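Local coordinates for protein tryptophan synthase alpha chain (Aquifex aeolicus, PDB 2EKC) that probably cleaves indoleglycerol phosphate to indole and glyceraldehyde 3-phosphate, the aldol step of the final stage of tryptophan biosynthesis, at residues Leu48-Pro53 and Ile95-Met100; Asp80-Ser85 and Arg119-Asp124; Leu19-Met24 and Ser235-Leu240; Lys113-Ser118 and Tyr146-Val151; Val25-Tyr30 and Gln65-Val70. One frame throughout, in Å; residues are numbered along the deposited sequence.

Contact 1 of 5, residues Leu48-Pro53 and Ile95-Met100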
# COMPACT_ATOMS: atom_id res chain seq x y z
N LEU A 48 1.47 4.03 -4.65
CA LEU A 48 1.10 4.78 -3.46
C LEU A 48 0.05 4.09 -2.61
O LEU A 48 -0.92 3.56 -3.14
CB LEU A 48 0.59 6.16 -3.87
CG LEU A 48 0.31 7.17 -2.76
CD1 LEU A 48 1.62 7.55 -2.09
CD2 LEU A 48 -0.38 8.40 -3.34
N GLU A 49 0.26 4.07 -1.29
CA GLU A 49 -0.73 3.51 -0.38
C GLU A 49 -1.28 4.73 0.36
O GLU A 49 -0.54 5.45 1.04
CB GLU A 49 -0.11 2.55 0.63
CG GLU A 49 0.58 1.33 0.04
CD GLU A 49 0.86 0.28 1.10
OE1 GLU A 49 1.14 0.66 2.26
OE2 GLU A 49 0.80 -0.93 0.77
N ILE A 50 -2.58 4.96 0.22
CA ILE A 50 -3.25 6.10 0.84
C ILE A 50 -3.96 5.67 2.11
O ILE A 50 -4.91 4.89 2.06
CB ILE A 50 -4.27 6.71 -0.15
CG1 ILE A 50 -3.56 7.07 -1.47
CG2 ILE A 50 -4.93 7.93 0.47
CD1 ILE A 50 -4.48 7.67 -2.55
N GLY A 51 -3.51 6.20 3.25
CA GLY A 51 -4.12 5.84 4.52
C GLY A 51 -5.43 6.53 4.84
O GLY A 51 -5.52 7.76 4.82
N PHE A 52 -6.45 5.73 5.14
CA PHE A 52 -7.81 6.20 5.48
C PHE A 52 -7.91 6.10 7.01
O PHE A 52 -8.07 5.00 7.55
CB PHE A 52 -8.82 5.29 4.76
CG PHE A 52 -10.27 5.55 5.12
CD1 PHE A 52 -10.68 6.72 5.76
CD2 PHE A 52 -11.25 4.62 4.76
CE1 PHE A 52 -12.03 6.95 6.04
CE2 PHE A 52 -12.60 4.84 5.03
CZ PHE A 52 -12.99 6.01 5.67
N PRO A 53 -7.82 7.23 7.72
CA PRO A 53 -7.90 7.26 9.19
C PRO A 53 -9.04 6.43 9.78
O PRO A 53 -10.19 6.57 9.36
CB PRO A 53 -8.05 8.75 9.50
CG PRO A 53 -7.31 9.40 8.37
CD PRO A 53 -7.80 8.60 7.18
N ILE A 95 0.56 6.40 -11.84
CA ILE A 95 0.99 5.79 -10.59
C ILE A 95 -0.19 5.07 -9.92
O ILE A 95 -1.22 5.68 -9.63
CB ILE A 95 1.54 6.84 -9.58
CG1 ILE A 95 2.75 7.57 -10.18
CG2 ILE A 95 1.90 6.15 -8.26
CD1 ILE A 95 3.92 6.67 -10.52
N PRO A 96 -0.06 3.76 -9.68
CA PRO A 96 -1.14 3.01 -9.04
C PRO A 96 -1.42 3.54 -7.63
O PRO A 96 -0.49 3.78 -6.86
CB PRO A 96 -0.59 1.58 -8.99
CG PRO A 96 0.34 1.53 -10.14
CD PRO A 96 1.04 2.85 -10.07
N PHE A 97 -2.70 3.73 -7.30
CA PHE A 97 -3.11 4.21 -5.99
C PHE A 97 -3.84 3.08 -5.26
O PHE A 97 -4.83 2.55 -5.76
CB PHE A 97 -4.09 5.39 -6.09
CG PHE A 97 -3.45 6.70 -6.50
CD1 PHE A 97 -2.12 6.77 -6.89
CD2 PHE A 97 -4.22 7.87 -6.53
CE1 PHE A 97 -1.55 7.98 -7.29
CE2 PHE A 97 -3.66 9.08 -6.93
CZ PHE A 97 -2.33 9.14 -7.31
N LEU A 98 -3.35 2.72 -4.07
CA LEU A 98 -3.97 1.67 -3.27
C LEU A 98 -4.54 2.30 -2.01
O LEU A 98 -3.80 2.90 -1.22
CB LEU A 98 -2.95 0.60 -2.88
CG LEU A 98 -2.36 -0.29 -3.96
CD1 LEU A 98 -1.38 -1.25 -3.31
CD2 LEU A 98 -3.47 -1.05 -4.67
N LEU A 99 -5.85 2.17 -1.82
CA LEU A 99 -6.48 2.72 -0.63
C LEU A 99 -6.32 1.74 0.52
O LEU A 99 -6.69 0.57 0.41
CB LEU A 99 -7.97 2.97 -0.87
CG LEU A 99 -8.73 3.51 0.35
CD1 LEU A 99 -8.30 4.94 0.64
CD2 LEU A 99 -10.23 3.44 0.11
N MET A 100 -5.74 2.23 1.62
CA MET A 100 -5.55 1.41 2.81
C MET A 100 -6.73 1.70 3.73
O MET A 100 -6.81 2.77 4.34
CB MET A 100 -4.24 1.76 3.51
CG MET A 100 -3.86 0.80 4.65
SD MET A 100 -4.82 0.98 6.18
CE MET A 100 -6.02 -0.19 5.99
O HOH W 1 -6.49 2.97 7.23
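L48 and L98 join a ladder of five backbone hydrogen bonds between parallel neighbours of a TIM barrel. L48 N donates to P96 O at 3.0 Å, while L48 O accepts from L98 N at 2.7 Å. I50 repeats the pattern, N to L98 O and O to M100 N. Further along, F52 N donates to M100 O at a less straight 148°, and a water donates to both this oxygen and F52 O. E49 and G51 bond to S21 and L23 of strand 18-24, F97 and L99 to D124 and G125. F97 CG, anti to the carbonyl carbon (chi1 -74°), sets the ring beside two methyls: L48 CD2 over one face, 4.1 Å from F97 CE1, and I50 CD1, 4.0 Å from F97 CD2. Replacing F97 with an alanine would probably take this packing surface from both and leave R89 without its cation-pi partner. Backbone pairing on both flanks lets the strands lie buried while E49, a predicted proton acceptor, projects on the face of L98 and M100.

Contact 2 of 5, residues Asp80-Ser85 and Arg119-Asp124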
# COMPACT_ATOMS: atom_id res chain seq x y z
N ASP A 80 -12.58 13.32 2.36
CA ASP A 80 -11.31 14.05 2.27
C ASP A 80 -10.24 13.15 1.67
O ASP A 80 -9.38 13.59 0.91
CB ASP A 80 -10.86 14.54 3.65
CG ASP A 80 -11.88 15.46 4.31
OD1 ASP A 80 -12.19 16.52 3.73
OD2 ASP A 80 -12.37 15.11 5.40
N VAL A 81 -10.31 11.86 2.01
CA VAL A 81 -9.35 10.90 1.49
C VAL A 81 -9.46 10.80 -0.02
O VAL A 81 -8.44 10.80 -0.72
CB VAL A 81 -9.59 9.49 2.09
CG1 VAL A 81 -8.70 8.47 1.38
CG2 VAL A 81 -9.29 9.50 3.59
N LEU A 82 -10.68 10.72 -0.53
CA LEU A 82 -10.88 10.61 -1.97
C LEU A 82 -10.57 11.92 -2.71
O LEU A 82 -10.18 11.89 -3.87
CB LEU A 82 -12.30 10.14 -2.29
CG LEU A 82 -12.64 8.72 -1.81
CD1 LEU A 82 -14.00 8.32 -2.33
CD2 LEU A 82 -11.58 7.74 -2.30
N GLU A 83 -10.75 13.05 -2.03
CA GLU A 83 -10.45 14.35 -2.64
C GLU A 83 -8.95 14.41 -2.88
O GLU A 83 -8.49 14.90 -3.92
CB GLU A 83 -10.88 15.49 -1.71
CG GLU A 83 -10.43 16.88 -2.17
CD GLU A 83 -11.10 17.35 -3.45
OE1 GLU A 83 -10.96 16.67 -4.49
OE2 GLU A 83 -11.77 18.40 -3.42
N LEU A 84 -8.18 13.90 -1.92
CA LEU A 84 -6.72 13.88 -2.04
C LEU A 84 -6.30 12.94 -3.17
O LEU A 84 -5.39 13.25 -3.93
CB LEU A 84 -6.08 13.44 -0.71
CG LEU A 84 -4.55 13.35 -0.66
CD1 LEU A 84 -4.06 13.64 0.75
CD2 LEU A 84 -4.10 11.97 -1.12
N SER A 85 -6.97 11.80 -3.27
CA SER A 85 -6.67 10.84 -4.34
C SER A 85 -6.93 11.50 -5.69
O SER A 85 -6.10 11.45 -6.60
CB SER A 85 -7.54 9.59 -4.20
OG SER A 85 -7.43 8.75 -5.35
N ARG A 119 -13.50 4.21 -7.08
CA ARG A 119 -13.15 4.13 -8.50
C ARG A 119 -13.26 5.49 -9.19
O ARG A 119 -12.41 5.85 -9.99
CB ARG A 119 -14.06 3.12 -9.20
CG ARG A 119 -13.64 2.77 -10.62
CD ARG A 119 -12.21 2.25 -10.62
NE ARG A 119 -11.81 1.69 -11.92
CZ ARG A 119 -10.57 1.33 -12.22
NH1 ARG A 119 -9.59 1.48 -11.33
NH2 ARG A 119 -10.30 0.82 -13.41
N GLU A 120 -14.31 6.25 -8.86
CA GLU A 120 -14.51 7.55 -9.48
C GLU A 120 -13.42 8.56 -9.12
O GLU A 120 -13.16 9.49 -9.89
CB GLU A 120 -15.87 8.12 -9.09
CG GLU A 120 -17.04 7.19 -9.39
CD GLU A 120 -18.39 7.87 -9.25
OE1 GLU A 120 -18.52 8.77 -8.39
OE2 GLU A 120 -19.33 7.49 -9.98
N LYS A 121 -12.78 8.38 -7.97
CA LYS A 121 -11.74 9.31 -7.53
C LYS A 121 -10.29 8.88 -7.75
O LYS A 121 -9.38 9.42 -7.13
CB LYS A 121 -11.94 9.65 -6.05
CG LYS A 121 -13.28 10.29 -5.72
CD LYS A 121 -13.39 11.69 -6.29
CE LYS A 121 -14.72 12.32 -5.89
NZ LYS A 121 -14.85 13.71 -6.40
N GLY A 122 -10.07 7.90 -8.62
CA GLY A 122 -8.71 7.47 -8.91
C GLY A 122 -8.10 6.30 -8.17
O GLY A 122 -6.93 5.99 -8.39
N ILE A 123 -8.85 5.63 -7.30
CA ILE A 123 -8.29 4.49 -6.57
C ILE A 123 -8.20 3.28 -7.50
O ILE A 123 -9.13 2.99 -8.25
CB ILE A 123 -9.15 4.13 -5.33
CG1 ILE A 123 -9.15 5.28 -4.33
CG2 ILE A 123 -8.62 2.86 -4.68
CD1 ILE A 123 -7.77 5.61 -3.75
N ASP A 124 -7.07 2.58 -7.45
CA ASP A 124 -6.87 1.41 -8.30
C ASP A 124 -7.20 0.10 -7.61
O ASP A 124 -7.63 -0.85 -8.26
CB ASP A 124 -5.43 1.38 -8.80
CG ASP A 124 -5.14 2.49 -9.78
OD1 ASP A 124 -5.78 2.50 -10.85
OD2 ASP A 124 -4.29 3.35 -9.47
O HOH W 2 -13.51 14.78 -4.36
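S85 and K121 meet through one short polar bond: S85 OG donates to K121 O at 2.7 Å, coming from above the carbonyl plane, 35° out of it. With OG anti to the backbone N of S85 (chi1 170°), the hydroxyl leaves helix 78-91 in the direction of the turn that follows helix 111-120. The lysine itself can be followed outward. Its CB rests 3.6 Å from L82 O, and CG lies as close to L82 CB, the two side chains crossing at about a right angle. A bend at chi2 keeps CD 4.0 Å from L82 O, and beyond it the chain runs extended to NZ, which forms a salt bridge with E86 and donates to a water 2.7 Å away. These two helices are outer helices of the TIM barrel, and the second ends in a Schellman motif whose C-prime residue, G122, has the positive phi (95°) that suits glycine. An alanine at S85 is likely to leave K121 O without its hydroxyl donor and the turn less firmly tied to the helix. Past the glycine, I123 CD1 packs 3.5 Å from S85 OG, and I123 CG1 meets L82 CD2 at 4.0 Å.

Contact 3 of 5, residues Leu19-Met24 and Ser235-Leu240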
# COMPACT_ATOMS: atom_id res chain seq x y z
N LEU A 19 8.84 0.71 -5.35
CA LEU A 19 8.89 1.31 -4.03
C LEU A 19 7.44 1.70 -3.76
O LEU A 19 6.85 2.49 -4.51
CB LEU A 19 9.75 2.58 -4.00
CG LEU A 19 9.55 3.38 -2.70
CD1 LEU A 19 9.84 2.50 -1.49
CD2 LEU A 19 10.46 4.60 -2.69
N VAL A 20 6.86 1.12 -2.72
CA VAL A 20 5.48 1.41 -2.35
C VAL A 20 5.55 2.30 -1.11
O VAL A 20 6.04 1.88 -0.07
CB VAL A 20 4.72 0.11 -2.00
CG1 VAL A 20 3.30 0.41 -1.61
CG2 VAL A 20 4.76 -0.84 -3.18
N SER A 21 5.06 3.54 -1.23
CA SER A 21 5.10 4.48 -0.11
C SER A 21 3.73 4.63 0.53
O SER A 21 2.72 4.80 -0.15
CB SER A 21 5.60 5.84 -0.59
OG SER A 21 6.90 5.72 -1.15
N TYR A 22 3.73 4.58 1.86
CA TYR A 22 2.50 4.68 2.63
C TYR A 22 2.50 5.92 3.53
O TYR A 22 3.40 6.10 4.35
CB TYR A 22 2.37 3.38 3.45
CG TYR A 22 1.23 3.28 4.44
CD1 TYR A 22 -0.00 3.89 4.21
CD2 TYR A 22 1.38 2.52 5.61
CE1 TYR A 22 -1.06 3.75 5.11
CE2 TYR A 22 0.33 2.37 6.52
CZ TYR A 22 -0.88 2.99 6.27
OH TYR A 22 -1.91 2.85 7.18
N LEU A 23 1.50 6.77 3.33
CA LEU A 23 1.33 7.99 4.12
C LEU A 23 -0.14 8.08 4.53
O LEU A 23 -1.01 7.49 3.88
CB LEU A 23 1.71 9.24 3.31
CG LEU A 23 3.20 9.54 3.09
CD1 LEU A 23 3.34 10.74 2.14
CD2 LEU A 23 3.86 9.84 4.43
N MET A 24 -0.42 8.81 5.61
CA MET A 24 -1.78 8.96 6.13
C MET A 24 -2.39 10.31 5.76
O MET A 24 -1.77 11.35 5.98
CB MET A 24 -1.77 8.81 7.65
CG MET A 24 -3.14 8.93 8.31
SD MET A 24 -4.16 7.47 8.02
CE MET A 24 -3.23 6.26 8.94
N SER A 235 6.05 3.60 8.14
CA SER A 235 6.39 4.27 9.39
C SER A 235 7.53 5.28 9.25
O SER A 235 7.44 6.38 9.79
CB SER A 235 6.72 3.25 10.48
OG SER A 235 7.80 2.41 10.09
N ALA A 236 8.59 4.92 8.54
CA ALA A 236 9.72 5.82 8.37
C ALA A 236 9.31 7.13 7.68
O ALA A 236 9.83 8.20 8.00
CB ALA A 236 10.83 5.14 7.57
N LEU A 237 8.38 7.03 6.74
CA LEU A 237 7.92 8.22 6.03
C LEU A 237 7.02 9.06 6.94
O LEU A 237 7.15 10.28 7.00
CB LEU A 237 7.15 7.83 4.76
CG LEU A 237 7.85 6.88 3.78
CD1 LEU A 237 6.95 6.68 2.58
CD2 LEU A 237 9.21 7.44 3.35
N VAL A 238 6.11 8.39 7.64
CA VAL A 238 5.17 9.05 8.53
C VAL A 238 5.88 9.86 9.61
O VAL A 238 5.47 10.98 9.92
CB VAL A 238 4.21 8.01 9.16
CG1 VAL A 238 3.36 8.64 10.24
CG2 VAL A 238 3.34 7.41 8.08
N LYS A 239 6.94 9.30 10.17
CA LYS A 239 7.73 9.96 11.21
C LYS A 239 8.20 11.34 10.74
O LYS A 239 8.04 12.34 11.45
CB LYS A 239 8.93 9.09 11.57
CG LYS A 239 9.94 9.76 12.49
CD LYS A 239 11.06 8.78 12.85
CE LYS A 239 12.13 9.47 13.69
NZ LYS A 239 13.04 8.49 14.34
N LEU A 240 8.79 11.38 9.55
CA LEU A 240 9.29 12.63 8.99
C LEU A 240 8.15 13.60 8.71
O LEU A 240 8.27 14.80 8.95
CB LEU A 240 10.06 12.34 7.70
CG LEU A 240 11.37 11.57 7.93
CD1 LEU A 240 12.02 11.24 6.59
CD2 LEU A 240 12.31 12.41 8.80
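Strand 19-24 and helix 235-240 pass at 43° with their axes 7.3 Å apart, bringing the CA atoms of L23 and V238 to 5.9 Å. L237 points toward the strand. Its CG is anti to the carbonyl carbon (chi1 -53°), and the CD1 methyl at the end of the chain lands 3.5 Å from S21 CB, close by the hydroxyl that S21 shares in a hydrogen bond with T45. Two residues along the strand, L23 CD2 lies 3.9 Å from L237 CB, the two leucines crossing at about a right angle, and 4.4 Å from V238 CG2. Between these sits the backbone of Y22, whose carbonyl O has V238 CG2 at 4.0 Å. The side chain of Y22 packs on E49 and D60, both predicted proton acceptors, as well as on I64. The helix is the short one after strand 230-233, the last of the TIM barrel; in relatives the start of the corresponding helix helps to bind the substrate phosphate, and it may do so here. Since no polar bond joins the two segments and Y22 O is buried without a polar partner, the helix is held here by shape and apolar burial, probably at some cost for that carbonyl.

Contact 4 of 5, residues Lys113-Ser118 and Tyr146-Val151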
# COMPACT_ATOMS: atom_id res chain seq x y z
N LYS A 113 -21.48 1.57 -2.71
CA LYS A 113 -21.13 2.98 -2.68
C LYS A 113 -19.64 3.21 -2.46
O LYS A 113 -19.02 4.02 -3.16
CB LYS A 113 -21.91 3.71 -1.58
CG LYS A 113 -21.54 5.18 -1.46
CD LYS A 113 -22.28 5.88 -0.34
CE LYS A 113 -23.76 6.01 -0.62
NZ LYS A 113 -24.41 6.91 0.38
N PHE A 114 -19.07 2.51 -1.49
CA PHE A 114 -17.65 2.64 -1.17
C PHE A 114 -16.79 2.39 -2.41
O PHE A 114 -15.91 3.18 -2.75
CB PHE A 114 -17.27 1.66 -0.06
CG PHE A 114 -15.92 1.92 0.56
CD1 PHE A 114 -14.76 1.43 -0.03
CD2 PHE A 114 -15.82 2.66 1.73
CE1 PHE A 114 -13.51 1.67 0.55
CE2 PHE A 114 -14.58 2.90 2.32
CZ PHE A 114 -13.42 2.41 1.73
N CYS A 115 -17.07 1.29 -3.10
CA CYS A 115 -16.33 0.95 -4.30
C CYS A 115 -16.59 1.94 -5.43
O CYS A 115 -15.66 2.34 -6.13
CB CYS A 115 -16.66 -0.48 -4.74
SG CYS A 115 -15.99 -1.76 -3.62
N ARG A 116 -17.85 2.33 -5.60
CA ARG A 116 -18.23 3.29 -6.64
C ARG A 116 -17.42 4.58 -6.48
O ARG A 116 -16.79 5.05 -7.42
CB ARG A 116 -19.73 3.62 -6.56
CG ARG A 116 -20.27 4.53 -7.65
CD ARG A 116 -21.68 5.01 -7.30
NE ARG A 116 -21.66 6.18 -6.41
CZ ARG A 116 -22.61 6.47 -5.53
NH1 ARG A 116 -23.67 5.69 -5.40
NH2 ARG A 116 -22.50 7.56 -4.78
N LEU A 117 -17.47 5.15 -5.28
CA LEU A 117 -16.74 6.38 -5.00
C LEU A 117 -15.23 6.25 -5.18
O LEU A 117 -14.59 7.13 -5.77
CB LEU A 117 -17.06 6.87 -3.59
CG LEU A 117 -18.51 7.34 -3.41
CD1 LEU A 117 -18.80 7.60 -1.94
CD2 LEU A 117 -18.74 8.59 -4.24
N SER A 118 -14.66 5.16 -4.67
CA SER A 118 -13.22 4.94 -4.79
C SER A 118 -12.77 4.94 -6.25
O SER A 118 -11.80 5.59 -6.61
CB SER A 118 -12.83 3.60 -4.14
OG SER A 118 -13.00 3.63 -2.73
N TYR A 146 -16.51 -3.17 -9.80
CA TYR A 146 -16.01 -1.81 -10.00
C TYR A 146 -14.56 -1.76 -10.47
O TYR A 146 -13.93 -0.70 -10.47
CB TYR A 146 -16.19 -0.99 -8.71
CG TYR A 146 -17.64 -0.71 -8.40
CD1 TYR A 146 -18.30 0.39 -8.96
CD2 TYR A 146 -18.38 -1.57 -7.60
CE1 TYR A 146 -19.66 0.61 -8.73
CE2 TYR A 146 -19.74 -1.36 -7.36
CZ TYR A 146 -20.37 -0.27 -7.93
OH TYR A 146 -21.72 -0.07 -7.70
N VAL A 147 -14.04 -2.91 -10.87
CA VAL A 147 -12.67 -3.00 -11.36
C VAL A 147 -11.67 -2.38 -10.40
O VAL A 147 -10.87 -1.51 -10.76
CB VAL A 147 -12.54 -2.31 -12.75
CG1 VAL A 147 -11.22 -2.68 -13.39
CG2 VAL A 147 -13.71 -2.71 -13.65
N LEU A 148 -11.73 -2.84 -9.15
CA LEU A 148 -10.81 -2.40 -8.10
C LEU A 148 -9.97 -3.64 -7.78
O LEU A 148 -10.51 -4.69 -7.44
CB LEU A 148 -11.58 -1.95 -6.87
CG LEU A 148 -12.33 -0.63 -7.03
CD1 LEU A 148 -13.28 -0.42 -5.87
CD2 LEU A 148 -11.32 0.51 -7.12
N SER A 149 -8.66 -3.51 -7.91
CA SER A 149 -7.74 -4.63 -7.69
C SER A 149 -7.71 -5.15 -6.25
O SER A 149 -7.47 -4.39 -5.31
CB SER A 149 -6.34 -4.21 -8.14
OG SER A 149 -5.52 -5.33 -8.36
N PHE A 150 -7.93 -6.44 -6.10
CA PHE A 150 -7.90 -7.07 -4.78
C PHE A 150 -6.47 -7.51 -4.48
O PHE A 150 -5.86 -8.26 -5.24
CB PHE A 150 -8.84 -8.28 -4.73
CG PHE A 150 -8.95 -8.90 -3.37
CD1 PHE A 150 -9.67 -8.27 -2.37
CD2 PHE A 150 -8.31 -10.10 -3.09
CE1 PHE A 150 -9.75 -8.83 -1.09
CE2 PHE A 150 -8.38 -10.67 -1.82
CZ PHE A 150 -9.11 -10.03 -0.82
N VAL A 151 -5.94 -7.04 -3.36
CA VAL A 151 -4.58 -7.37 -2.96
C VAL A 151 -4.59 -8.22 -1.68
O VAL A 151 -4.74 -7.70 -0.58
CB VAL A 151 -3.76 -6.09 -2.71
CG1 VAL A 151 -2.34 -6.44 -2.29
CG2 VAL A 151 -3.76 -5.23 -3.97
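The ring of Y146 lies flat against the backbone of helix 111-120, with C115 C and R116 N both over the same face, the nitrogen 3.9 Å above its plane. A side chain with CG anti to the carbonyl carbon (chi1 -69°) lays it there. At the rim, C115 CB touches Y146 CD2 at 3.5 Å, and R116 CB touches CE1 of the same ring at 3.7 Å. The aliphatic start of R116 runs alongside the tyrosine, pointing the same way. Y146 OH is hydrogen-bonded to E112, which probably limits the swing of the ring. Y146 directly follows helix 133-145 of the TIM barrel, and V147, with positive phi, is the C-prime residue of a Schellman motif in which L148 N bonds to M143 O. The chain turns there toward strand 149-154, and L148 reaches back to helix 111-120: its CD1 sits 3.6 Å from C115 CB. S118 OG turns back to F114 O at 2.9 Å, meeting that carbonyl from the face opposite to S118 N.

Contact 5 of 5, residues Val25-Tyr30 and Gln65-Val70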
# COMPACT_ATOMS: atom_id res chain seq x y z
N VAL A 25 -3.61 10.30 5.23
CA VAL A 25 -4.27 11.55 4.87
C VAL A 25 -4.64 12.28 6.15
O VAL A 25 -5.26 11.71 7.04
CB VAL A 25 -5.59 11.31 4.09
CG1 VAL A 25 -6.26 12.66 3.82
CG2 VAL A 25 -5.30 10.58 2.78
N GLY A 26 -4.24 13.55 6.25
CA GLY A 26 -4.57 14.33 7.43
C GLY A 26 -3.53 14.37 8.54
O GLY A 26 -3.75 15.01 9.57
N TYR A 27 -2.39 13.70 8.35
CA TYR A 27 -1.34 13.70 9.36
C TYR A 27 -0.07 14.36 8.84
O TYR A 27 0.45 13.97 7.80
CB TYR A 27 -0.98 12.28 9.79
CG TYR A 27 0.16 12.24 10.79
CD1 TYR A 27 -0.04 12.63 12.12
CD2 TYR A 27 1.44 11.85 10.40
CE1 TYR A 27 1.01 12.65 13.03
CE2 TYR A 27 2.51 11.86 11.31
CZ TYR A 27 2.28 12.26 12.62
OH TYR A 27 3.33 12.28 13.52
N PRO A 28 0.46 15.35 9.58
CA PRO A 28 -0.02 15.90 10.85
C PRO A 28 -1.26 16.78 10.68
O PRO A 28 -1.90 17.15 11.67
CB PRO A 28 1.19 16.66 11.38
CG PRO A 28 1.86 17.13 10.12
CD PRO A 28 1.79 15.90 9.25
N ASP A 29 -1.57 17.11 9.43
CA ASP A 29 -2.74 17.91 9.06
C ASP A 29 -2.93 17.70 7.56
O ASP A 29 -2.00 17.26 6.88
CB ASP A 29 -2.53 19.40 9.39
CG ASP A 29 -1.32 20.00 8.67
OD1 ASP A 29 -1.40 20.24 7.45
OD2 ASP A 29 -0.30 20.23 9.34
N TYR A 30 -4.12 17.99 7.03
CA TYR A 30 -4.37 17.77 5.61
C TYR A 30 -3.33 18.40 4.69
O TYR A 30 -2.72 17.70 3.87
CB TYR A 30 -5.76 18.28 5.20
CG TYR A 30 -6.13 17.87 3.78
CD1 TYR A 30 -6.71 16.62 3.53
CD2 TYR A 30 -5.86 18.70 2.70
CE1 TYR A 30 -7.01 16.22 2.22
CE2 TYR A 30 -6.15 18.31 1.39
CZ TYR A 30 -6.72 17.07 1.16
OH TYR A 30 -7.00 16.68 -0.13
N GLN A 65 -0.48 4.34 14.24
CA GLN A 65 -1.67 4.53 15.07
C GLN A 65 -1.79 5.99 15.48
O GLN A 65 -2.90 6.52 15.60
CB GLN A 65 -1.62 3.64 16.33
CG GLN A 65 -1.73 2.15 16.04
CD GLN A 65 -2.10 1.35 17.28
OE1 GLN A 65 -1.70 1.70 18.39
NE2 GLN A 65 -2.86 0.27 17.10
N VAL A 66 -0.66 6.66 15.70
CA VAL A 66 -0.69 8.08 16.06
C VAL A 66 -1.26 8.87 14.89
O VAL A 66 -2.10 9.75 15.07
CB VAL A 66 0.72 8.62 16.40
CG1 VAL A 66 0.66 10.15 16.55
CG2 VAL A 66 1.22 7.99 17.69
N ALA A 67 -0.81 8.53 13.68
CA ALA A 67 -1.29 9.21 12.48
C ALA A 67 -2.81 9.06 12.37
O ALA A 67 -3.51 10.01 12.03
CB ALA A 67 -0.61 8.63 11.23
N HIS A 68 -3.31 7.87 12.67
CA HIS A 68 -4.76 7.63 12.62
C HIS A 68 -5.50 8.59 13.55
O HIS A 68 -6.40 9.31 13.14
CB HIS A 68 -5.07 6.19 13.06
CG HIS A 68 -4.96 5.18 11.96
ND1 HIS A 68 -5.96 4.97 11.04
CD2 HIS A 68 -3.99 4.28 11.67
CE1 HIS A 68 -5.61 3.99 10.23
NE2 HIS A 68 -4.42 3.55 10.59
N GLU A 69 -5.10 8.57 14.82
CA GLU A 69 -5.71 9.39 15.85
C GLU A 69 -5.69 10.88 15.54
O GLU A 69 -6.73 11.56 15.62
CB GLU A 69 -5.01 9.15 17.19
CG GLU A 69 -5.72 9.76 18.38
CD GLU A 69 -4.92 9.66 19.66
OE1 GLU A 69 -4.35 8.58 19.92
OE2 GLU A 69 -4.85 10.67 20.40
N VAL A 70 -4.52 11.39 15.20
CA VAL A 70 -4.37 12.81 14.89
C VAL A 70 -5.25 13.18 13.70
O VAL A 70 -6.00 14.16 13.76
CB VAL A 70 -2.89 13.14 14.58
CG1 VAL A 70 -2.75 14.60 14.12
CG2 VAL A 70 -2.03 12.89 15.83
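A67 CA stands over one face of the Y27 ring in a CH-pi contact, 4.0 Å from its centroid and 27° off the normal. The tyrosine belongs to the loop that follows the first strand of the TIM barrel, and it packs against helix 62-73, which follows the second. A67 CB lies over the same face toward the rim, 3.7 Å from Y27 CG, while P28 CB occupies the opposite face. V70 comes from another direction, its CB near the ring plane at the edge and 3.8 Å from Y27 CD1; its CG1 is 3.6 Å from P28 O. V66 CG1 adds a looser touch at 4.3 Å from Y27 CE1. The ring is carried out to the helix by a side chain with CG anti to the backbone N (chi1 177°), and V238 of helix 235-242 also packs on it. Further out, the loop's own turns set this position. G26 takes a positive phi of 94°, the peptide bond before P28 is cis, and N74 ND2 bonds to both G26 O and P28 O. D29, the N-cap of helix 30-42, bonds through OD1 to T32 N. On another side of helix 62-73, H68 holds its imidazole between two partners, ND1 bonded to F54 N and NE2 to OD2 of D60, a predicted proton acceptor.

How the contacts relate
From the N terminus, contact 3 opens first, at 19-24, and closes last, at 235-240, joining the first barrel strand to the helix after the eighth; the other four nest inside its loop and form a chain of crossings. Contact 5 closes at 65-70, after contact 1 has opened at 48-53; contact 1 closes at 95-100, after contact 2 has opened; contact 2 closes at 119-124, after contact 4 has opened. Contact 5 ties the loop after the first strand to helix 62-73, contact 1 pairs the second and third strands, contact 2 ties helix 78-91 to the turn after helix 111-120, and contact 4 ties that helix to the turn after helix 133-145. F97 N bonding to D124 OD2 joins contacts 1 and 2.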